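Side-chain contacts in transcriptional regulator, TetR family (Cytophaga hutchinsonii, PDB 3EUP), which probably binds DNA as a dimer through its N-terminal helix-turn-helix domains and regulates transcription: residues Ser47-Phe52 against Glu56-Ala61; Leu89-Met94 against Glu190-Leu195; Phe15-Thr20 against Phe63-Gly68. One frame throughout, in Å; residues are numbered along the deposited sequence.

Interactions 1 and 3 sit side by side in the N-terminal DNA-binding domain, their centres about 11 Å apart, and both use the long helix 55-78. Interaction 1 packs the start of this helix against the turn after helix 45-48; interaction 3 packs its next turns against helix 10-31, and the sequence of interaction 1 lies wholly between the two halves of interaction 3. The two touch where Phe52 and Ala61 meet Ile17. Interaction 2 follows later, in the C-terminal domain, where 89-94 meets helix 182-197; its centre is about 36 Å from that of interaction 1. Helix 55-78 runs from one domain to the other and probably relays movement between them.

Interaction 1: Ser47-Phe52 against Glu56-Ala61; sequences SIYGNF and EAVAIA
Phe52 and its neighbour Asn51 both hold the same acceptor: Ile48 O takes Asn51 N at 3.0 Å and Phe52 N at 3.2 Å, so the chain turns tightly as it leaves helix 45-48. A side-chain bond closes the same turn, Asn51 ND2 reaching back to Ser47 O at 2.8 Å, somewhat bent at 143°. From this turn the Phe52 side chain points to helix 55-78, with Ile48 O lying in plane at the edge of its ring. Val58 comes over the face of this ring: CG2 stands 4.0 Å from the centroid of the Phe52 ring, 28° off the normal, a CH-pi contact. Val58 can present CG2 because its other branch, CG1, is anti to the backbone N (chi1 -173°). The CD1-CE1 side of the ring reaches along one helical turn, with CD1 beside Ala57 and Phe52 CE1 3.8 Å from Ala61 CB. Tyr49 adds a lighter touch, its CE1 4.1 Å from Val58 CG2, while Ile48 CG2 covers one face of the tyrosine ring. Putting an alanine at Phe52 would probably open a gap beside Val58 and Ala61 and take away the ring face on which Val58 CG2 rests. Helices 34-41 and 45-48 form the helix-turn-helix, the second being the expected recognition helix of a TetR-type regulator, so this contact sets its end against the helix that follows. Helix 10-31 also packs here, Ile16 on Phe52 and Thr20 and Phe24 on Val58, while Leu34 and Leu37 of helix 34-41 pack on Tyr49.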
# COMPACT_ATOMS: atom_id res chain seq x y z
N SER A 47 7.36 -22.25 25.15
CA SER A 47 5.95 -22.44 24.83
C SER A 47 5.64 -22.02 23.41
O SER A 47 4.94 -22.72 22.69
CB SER A 47 5.06 -21.66 25.80
OG SER A 47 5.30 -22.09 27.11
N ILE A 48 6.14 -20.87 23.00
CA ILE A 48 5.89 -20.39 21.65
C ILE A 48 6.41 -21.41 20.62
O ILE A 48 5.67 -21.90 19.76
CB ILE A 48 6.54 -19.04 21.44
CG1 ILE A 48 5.84 -17.96 22.28
CG2 ILE A 48 6.51 -18.65 19.97
CD1 ILE A 48 6.53 -16.62 22.28
N TYR A 49 7.67 -21.80 20.74
CA TYR A 49 8.25 -22.67 19.71
C TYR A 49 8.00 -24.15 19.95
O TYR A 49 8.52 -24.99 19.24
CB TYR A 49 9.71 -22.30 19.43
CG TYR A 49 9.80 -20.91 18.78
CD1 TYR A 49 9.00 -20.57 17.66
CD2 TYR A 49 10.65 -19.93 19.28
CE1 TYR A 49 9.06 -19.28 17.06
CE2 TYR A 49 10.72 -18.64 18.69
CZ TYR A 49 9.94 -18.32 17.59
OH TYR A 49 10.02 -17.06 17.04
N GLY A 50 7.14 -24.46 20.92
CA GLY A 50 6.55 -25.78 21.04
C GLY A 50 5.24 -25.88 20.28
O GLY A 50 4.69 -26.97 20.14
N ASN A 51 4.72 -24.75 19.81
CA ASN A 51 3.51 -24.72 18.98
C ASN A 51 3.80 -24.36 17.52
O ASN A 51 3.00 -24.64 16.63
CB ASN A 51 2.51 -23.72 19.55
CG ASN A 51 1.91 -24.20 20.81
OD1 ASN A 51 0.96 -25.00 20.79
ND2 ASN A 51 2.47 -23.78 21.94
N PHE A 52 4.93 -23.71 17.29
CA PHE A 52 5.31 -23.28 15.96
C PHE A 52 6.77 -23.63 15.70
O PHE A 52 7.62 -23.50 16.58
CB PHE A 52 5.19 -21.76 15.87
CG PHE A 52 3.79 -21.28 15.90
CD1 PHE A 52 3.05 -21.20 14.73
CD2 PHE A 52 3.21 -20.89 17.10
CE1 PHE A 52 1.77 -20.72 14.74
CE2 PHE A 52 1.90 -20.44 17.13
CZ PHE A 52 1.18 -20.34 15.95
N GLU A 56 8.77 -17.47 11.43
CA GLU A 56 8.12 -17.37 10.13
C GLU A 56 6.79 -18.11 10.11
O GLU A 56 5.84 -17.60 9.54
CB GLU A 56 9.04 -17.86 8.99
CG GLU A 56 8.29 -18.39 7.77
CD GLU A 56 9.17 -18.63 6.54
OE1 GLU A 56 10.39 -18.30 6.58
OE2 GLU A 56 8.60 -19.12 5.52
N ALA A 57 6.73 -19.29 10.70
CA ALA A 57 5.48 -20.03 10.85
C ALA A 57 4.45 -19.21 11.67
O ALA A 57 3.27 -19.20 11.34
CB ALA A 57 5.70 -21.40 11.52
N VAL A 58 4.92 -18.49 12.68
CA VAL A 58 4.04 -17.61 13.46
C VAL A 58 3.53 -16.44 12.59
O VAL A 58 2.35 -16.12 12.63
CB VAL A 58 4.70 -17.03 14.73
CG1 VAL A 58 3.66 -16.28 15.55
CG2 VAL A 58 5.43 -18.14 15.54
N ALA A 59 4.41 -15.84 11.78
CA ALA A 59 4.04 -14.72 10.87
C ALA A 59 3.00 -15.13 9.85
O ALA A 59 2.05 -14.39 9.60
CB ALA A 59 5.26 -14.18 10.17
N ILE A 60 3.14 -16.34 9.31
CA ILE A 60 2.19 -16.87 8.34
C ILE A 60 0.80 -17.08 8.95
O ILE A 60 -0.19 -16.67 8.37
CB ILE A 60 2.71 -18.14 7.67
CG1 ILE A 60 3.95 -17.80 6.78
CG2 ILE A 60 1.54 -18.87 6.90
CD1 ILE A 60 4.68 -19.04 6.31
N ALA A 61 0.75 -17.71 10.13
CA ALA A 61 -0.49 -17.89 10.86
C ALA A 61 -1.10 -16.52 11.23
O ALA A 61 -2.33 -16.34 11.13
CB ALA A 61 -0.25 -18.75 12.15

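Interaction 2: Leu89-Met94 against Glu190-Leu195; sequences LVYSSM and ESLEDL
Leu89 and Leu192 lie alongside each other and point in opposite directions, each side chain sliding past the other as the loop before helix 91-96 meets helix 182-197. The closest approach is from one methyl of Leu89 to the branch point of its partner, Leu89 CD2 to Leu192 CG at 3.8 Å. With CG anti to its own carbonyl carbon (chi1 -57°), Leu89 extends its fork over the helix and divides it between two successive residues. CD2 rests on Leu192 and also comes within 4.0 Å of Glu193 CA, whereas CD1 meets the aliphatic part of Glu193, CG, at 3.9 Å. Glu193 runs across Leu89 at about a right angle, and its chain is bent beyond CG. The glutamate thus meets the leucine through CG, with its carboxylate OE2 also 4.0 Å from Leu89 CD1, and it lies at the exposed margin of the contact.

Both pieces belong to the all-helical C-terminal domain of the TetR fold, in which the last two long helices commonly build the dimer interface. That holds here: on helix 182-197, Asp194 forms a salt bridge with Lys160 of the second subunit, and Ser191 is hydrogen-bonded to Ser164 of that subunit. Leu89 and Tyr91 approach the same helix from within their own subunit.

Tyr91 meets Leu192 more loosely and also at about a right angle, its CD2 lying 4.2 Å from Leu192 CD2. One face of the ring is covered by Val90 CG2. The hydroxyl is turned to Trp135, whose NE1 is hydrogen-bonded to Tyr91 OH, while Met165 of helix 158-179 packs on both Tyr91 and Leu192.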
# COMPACT_ATOMS: atom_id res chain seq x y z
N LEU A 89 -20.09 -1.58 -1.57
CA LEU A 89 -19.73 -0.34 -0.91
C LEU A 89 -19.67 -0.43 0.60
O LEU A 89 -19.71 0.59 1.25
CB LEU A 89 -20.68 0.77 -1.35
CG LEU A 89 -20.68 0.97 -2.86
CD1 LEU A 89 -21.75 2.00 -3.29
CD2 LEU A 89 -19.29 1.37 -3.29
N VAL A 90 -19.48 -1.61 1.17
CA VAL A 90 -19.32 -1.73 2.62
C VAL A 90 -17.90 -1.29 3.13
O VAL A 90 -17.67 -1.23 4.34
CB VAL A 90 -19.55 -3.18 3.05
CG1 VAL A 90 -21.01 -3.64 2.72
CG2 VAL A 90 -18.51 -4.09 2.37
N TYR A 91 -16.97 -0.99 2.22
CA TYR A 91 -15.56 -0.76 2.58
C TYR A 91 -15.34 0.46 3.47
O TYR A 91 -14.69 0.38 4.50
CB TYR A 91 -14.68 -0.74 1.29
CG TYR A 91 -14.79 -2.09 0.60
CD1 TYR A 91 -14.09 -3.18 1.08
CD2 TYR A 91 -15.71 -2.30 -0.44
CE1 TYR A 91 -14.24 -4.42 0.51
CE2 TYR A 91 -15.87 -3.54 -1.00
CZ TYR A 91 -15.14 -4.59 -0.53
OH TYR A 91 -15.30 -5.84 -1.07
N SER A 92 -15.93 1.58 3.13
CA SER A 92 -15.80 2.75 3.97
C SER A 92 -16.24 2.53 5.43
O SER A 92 -15.57 2.97 6.37
CB SER A 92 -16.58 3.93 3.42
OG SER A 92 -16.33 5.00 4.27
N SER A 93 -17.34 1.82 5.63
CA SER A 93 -17.79 1.66 6.99
C SER A 93 -16.86 0.65 7.67
O SER A 93 -16.50 0.83 8.83
CB SER A 93 -19.28 1.28 7.07
OG SER A 93 -19.42 -0.11 6.94
N MET A 94 -16.41 -0.37 6.94
CA MET A 94 -15.51 -1.34 7.54
C MET A 94 -14.21 -0.69 8.03
O MET A 94 -13.74 -1.01 9.14
CB MET A 94 -15.24 -2.48 6.57
CG MET A 94 -14.41 -3.60 7.14
SD MET A 94 -14.11 -4.93 5.91
CE MET A 94 -15.45 -4.64 4.65
N GLU A 190 -15.43 8.06 -1.92
CA GLU A 190 -16.41 8.72 -2.76
C GLU A 190 -16.25 8.28 -4.24
O GLU A 190 -17.24 8.00 -4.95
CB GLU A 190 -16.28 10.25 -2.61
CG GLU A 190 -17.50 10.99 -2.88
CD GLU A 190 -17.26 12.51 -3.02
OE1 GLU A 190 -16.36 13.06 -2.31
OE2 GLU A 190 -17.96 13.12 -3.89
N SER A 191 -15.02 8.21 -4.72
CA SER A 191 -14.79 7.68 -6.05
C SER A 191 -15.13 6.20 -6.15
O SER A 191 -15.49 5.77 -7.19
CB SER A 191 -13.35 7.95 -6.53
OG SER A 191 -13.15 9.34 -6.80
N LEU A 192 -14.97 5.39 -5.11
CA LEU A 192 -15.45 4.02 -5.18
C LEU A 192 -16.97 4.00 -5.47
O LEU A 192 -17.44 3.26 -6.32
CB LEU A 192 -15.18 3.28 -3.90
CG LEU A 192 -15.56 1.81 -3.79
CD1 LEU A 192 -14.77 0.93 -4.81
CD2 LEU A 192 -15.26 1.39 -2.37
N GLU A 193 -17.73 4.82 -4.75
CA GLU A 193 -19.15 4.95 -5.05
C GLU A 193 -19.43 5.37 -6.50
O GLU A 193 -20.31 4.82 -7.15
CB GLU A 193 -19.80 6.00 -4.14
CG GLU A 193 -20.09 5.51 -2.76
CD GLU A 193 -21.41 6.07 -2.21
OE1 GLU A 193 -21.91 7.08 -2.75
OE2 GLU A 193 -21.95 5.48 -1.23
N ASP A 194 -18.71 6.36 -6.99
CA ASP A 194 -18.85 6.78 -8.40
C ASP A 194 -18.57 5.61 -9.39
O ASP A 194 -19.26 5.46 -10.39
CB ASP A 194 -17.93 7.96 -8.72
CG ASP A 194 -18.20 9.18 -7.84
OD1 ASP A 194 -19.35 9.32 -7.36
OD2 ASP A 194 -17.28 10.01 -7.63
N LEU A 195 -17.56 4.79 -9.11
CA LEU A 195 -17.26 3.67 -10.00
C LEU A 195 -18.47 2.76 -10.13
O LEU A 195 -18.86 2.38 -11.23
CB LEU A 195 -16.04 2.88 -9.49
CG LEU A 195 -15.47 1.72 -10.29
CD1 LEU A 195 -14.87 2.22 -11.63
CD2 LEU A 195 -14.42 0.98 -9.49

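Interaction 3: Phe15-Thr20 against Phe63-Gly68; sequences FIIEST and FDYNWG
Ile17, Glu18 and Tyr65 make an apolar helix-to-helix contact, without a hydrogen bond across it, between helix 10-31 and the long helix 55-78. The backbones come nearest at Ile17 and Tyr65, whose CA atoms are 7.2 Å apart. Packing is tight at the root of the tyrosine: Ile17 CG2 sits 3.4 Å from Tyr65 CB and 3.8 Å from Tyr65 CG. Two torsions bring these groups together. Ile17 CG2 is anti to its backbone N, and Tyr65 CG is likewise anti to its own N (chi1 172°), which lays the phenol across helix 10-31.

The outer half of the ring belongs to Glu18. Glu18 CA lies over one face of the ring, and the close touch is from Glu18 CG to Tyr65 CE1 at 3.6 Å. The two side chains cross at about a right angle, with the carboxylate and ring planes turned 41° apart. What the glutamate gives the ring is thus mostly its aliphatic stem; its polar end is held along its own helix, where Glu18 OE2 accepts a hydrogen bond from Gln14 NE2.

In the TetR fold the first long helix of the DNA-binding domain packs on the helix that leads out into the C-terminal domain, and this contact is one place where that happens. Gln14 and Ala21, about a turn to each side of Ile17 and Glu18, also touch Tyr65, so the tyrosine lies along about two turns of helix 10-31. Elsewhere on helix 55-78, Phe63 and Trp67 pack on helix 109-117, and Asp64 forms a salt bridge with Lys127 of helix 122-148.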
# COMPACT_ATOMS: atom_id res chain seq x y z
N PHE A 15 -4.12 -18.79 20.99
CA PHE A 15 -3.75 -17.66 21.82
C PHE A 15 -2.48 -16.97 21.32
O PHE A 15 -2.39 -15.74 21.36
CB PHE A 15 -3.57 -18.09 23.29
CG PHE A 15 -2.96 -17.01 24.15
CD1 PHE A 15 -3.77 -16.01 24.70
CD2 PHE A 15 -1.59 -16.99 24.40
CE1 PHE A 15 -3.20 -14.97 25.48
CE2 PHE A 15 -1.02 -15.98 25.18
CZ PHE A 15 -1.83 -14.95 25.72
N ILE A 16 -1.47 -17.76 20.92
CA ILE A 16 -0.26 -17.19 20.40
C ILE A 16 -0.60 -16.36 19.17
O ILE A 16 -0.11 -15.25 19.04
CB ILE A 16 0.83 -18.24 19.97
CG1 ILE A 16 1.31 -19.12 21.10
CG2 ILE A 16 2.02 -17.50 19.40
CD1 ILE A 16 1.69 -18.38 22.26
N ILE A 17 -1.42 -16.91 18.27
CA ILE A 17 -1.76 -16.23 17.01
C ILE A 17 -2.44 -14.91 17.33
O ILE A 17 -2.03 -13.84 16.84
CB ILE A 17 -2.63 -17.09 16.10
CG1 ILE A 17 -1.83 -18.29 15.56
CG2 ILE A 17 -3.14 -16.26 14.91
CD1 ILE A 17 -2.69 -19.44 14.96
N GLU A 18 -3.45 -14.99 18.19
CA GLU A 18 -4.25 -13.83 18.58
C GLU A 18 -3.43 -12.72 19.22
O GLU A 18 -3.64 -11.56 18.94
CB GLU A 18 -5.40 -14.26 19.51
CG GLU A 18 -6.43 -15.00 18.71
CD GLU A 18 -7.52 -15.62 19.50
OE1 GLU A 18 -7.65 -15.33 20.73
OE2 GLU A 18 -8.24 -16.41 18.84
N SER A 19 -2.47 -13.09 20.07
CA SER A 19 -1.67 -12.14 20.83
C SER A 19 -0.64 -11.48 19.97
O SER A 19 -0.28 -10.32 20.21
CB SER A 19 -0.91 -12.86 21.95
OG SER A 19 -1.81 -13.39 22.86
N THR A 20 -0.09 -12.23 19.02
CA THR A 20 1.04 -11.71 18.28
C THR A 20 0.67 -11.12 16.94
O THR A 20 1.49 -10.42 16.38
CB THR A 20 2.13 -12.77 18.03
OG1 THR A 20 1.61 -13.81 17.18
CG2 THR A 20 2.63 -13.35 19.39
N PHE A 63 -0.80 -13.73 9.55
CA PHE A 63 -1.40 -13.19 8.35
C PHE A 63 -2.75 -13.84 8.10
O PHE A 63 -3.75 -13.16 7.87
CB PHE A 63 -0.50 -13.36 7.11
CG PHE A 63 -1.19 -12.94 5.85
CD1 PHE A 63 -1.24 -11.61 5.51
CD2 PHE A 63 -1.89 -13.86 5.08
CE1 PHE A 63 -1.93 -11.17 4.37
CE2 PHE A 63 -2.61 -13.44 3.94
CZ PHE A 63 -2.61 -12.10 3.58
N ASP A 64 -2.81 -15.18 8.17
CA ASP A 64 -4.10 -15.86 7.99
C ASP A 64 -5.16 -15.37 8.97
O ASP A 64 -6.29 -15.18 8.60
CB ASP A 64 -3.95 -17.37 8.08
CG ASP A 64 -3.22 -17.97 6.86
OD1 ASP A 64 -3.11 -17.28 5.82
OD2 ASP A 64 -2.73 -19.12 6.95
N TYR A 65 -4.77 -15.11 10.21
CA TYR A 65 -5.75 -14.59 11.20
C TYR A 65 -6.18 -13.13 10.92
O TYR A 65 -7.36 -12.79 10.97
CB TYR A 65 -5.20 -14.72 12.62
CG TYR A 65 -6.02 -14.06 13.70
CD1 TYR A 65 -6.91 -14.81 14.45
CD2 TYR A 65 -5.87 -12.71 14.00
CE1 TYR A 65 -7.65 -14.24 15.46
CE2 TYR A 65 -6.65 -12.11 15.02
CZ TYR A 65 -7.51 -12.89 15.75
OH TYR A 65 -8.28 -12.37 16.75
N ASN A 66 -5.21 -12.27 10.66
CA ASN A 66 -5.47 -10.86 10.34
C ASN A 66 -6.36 -10.64 9.14
O ASN A 66 -7.37 -9.90 9.21
CB ASN A 66 -4.13 -10.12 10.15
CG ASN A 66 -3.49 -9.75 11.47
OD1 ASN A 66 -2.26 -9.64 11.58
ND2 ASN A 66 -4.31 -9.59 12.49
N TRP A 67 -6.00 -11.29 8.04
CA TRP A 67 -6.79 -11.24 6.84
C TRP A 67 -8.10 -12.03 7.01
O TRP A 67 -9.13 -11.58 6.53
CB TRP A 67 -5.97 -11.71 5.65
CG TRP A 67 -6.71 -11.58 4.38
CD1 TRP A 67 -7.18 -12.60 3.60
CD2 TRP A 67 -7.16 -10.37 3.78
NE1 TRP A 67 -7.84 -12.08 2.52
CE2 TRP A 67 -7.85 -10.72 2.61
CE3 TRP A 67 -7.02 -9.01 4.10
CZ2 TRP A 67 -8.38 -9.77 1.75
CZ3 TRP A 67 -7.54 -8.07 3.24
CH2 TRP A 67 -8.21 -8.45 2.09
N GLY A 68 -8.06 -13.17 7.69
CA GLY A 68 -9.30 -13.90 7.96
C GLY A 68 -10.30 -13.00 8.71
O GLY A 68 -11.53 -13.07 8.50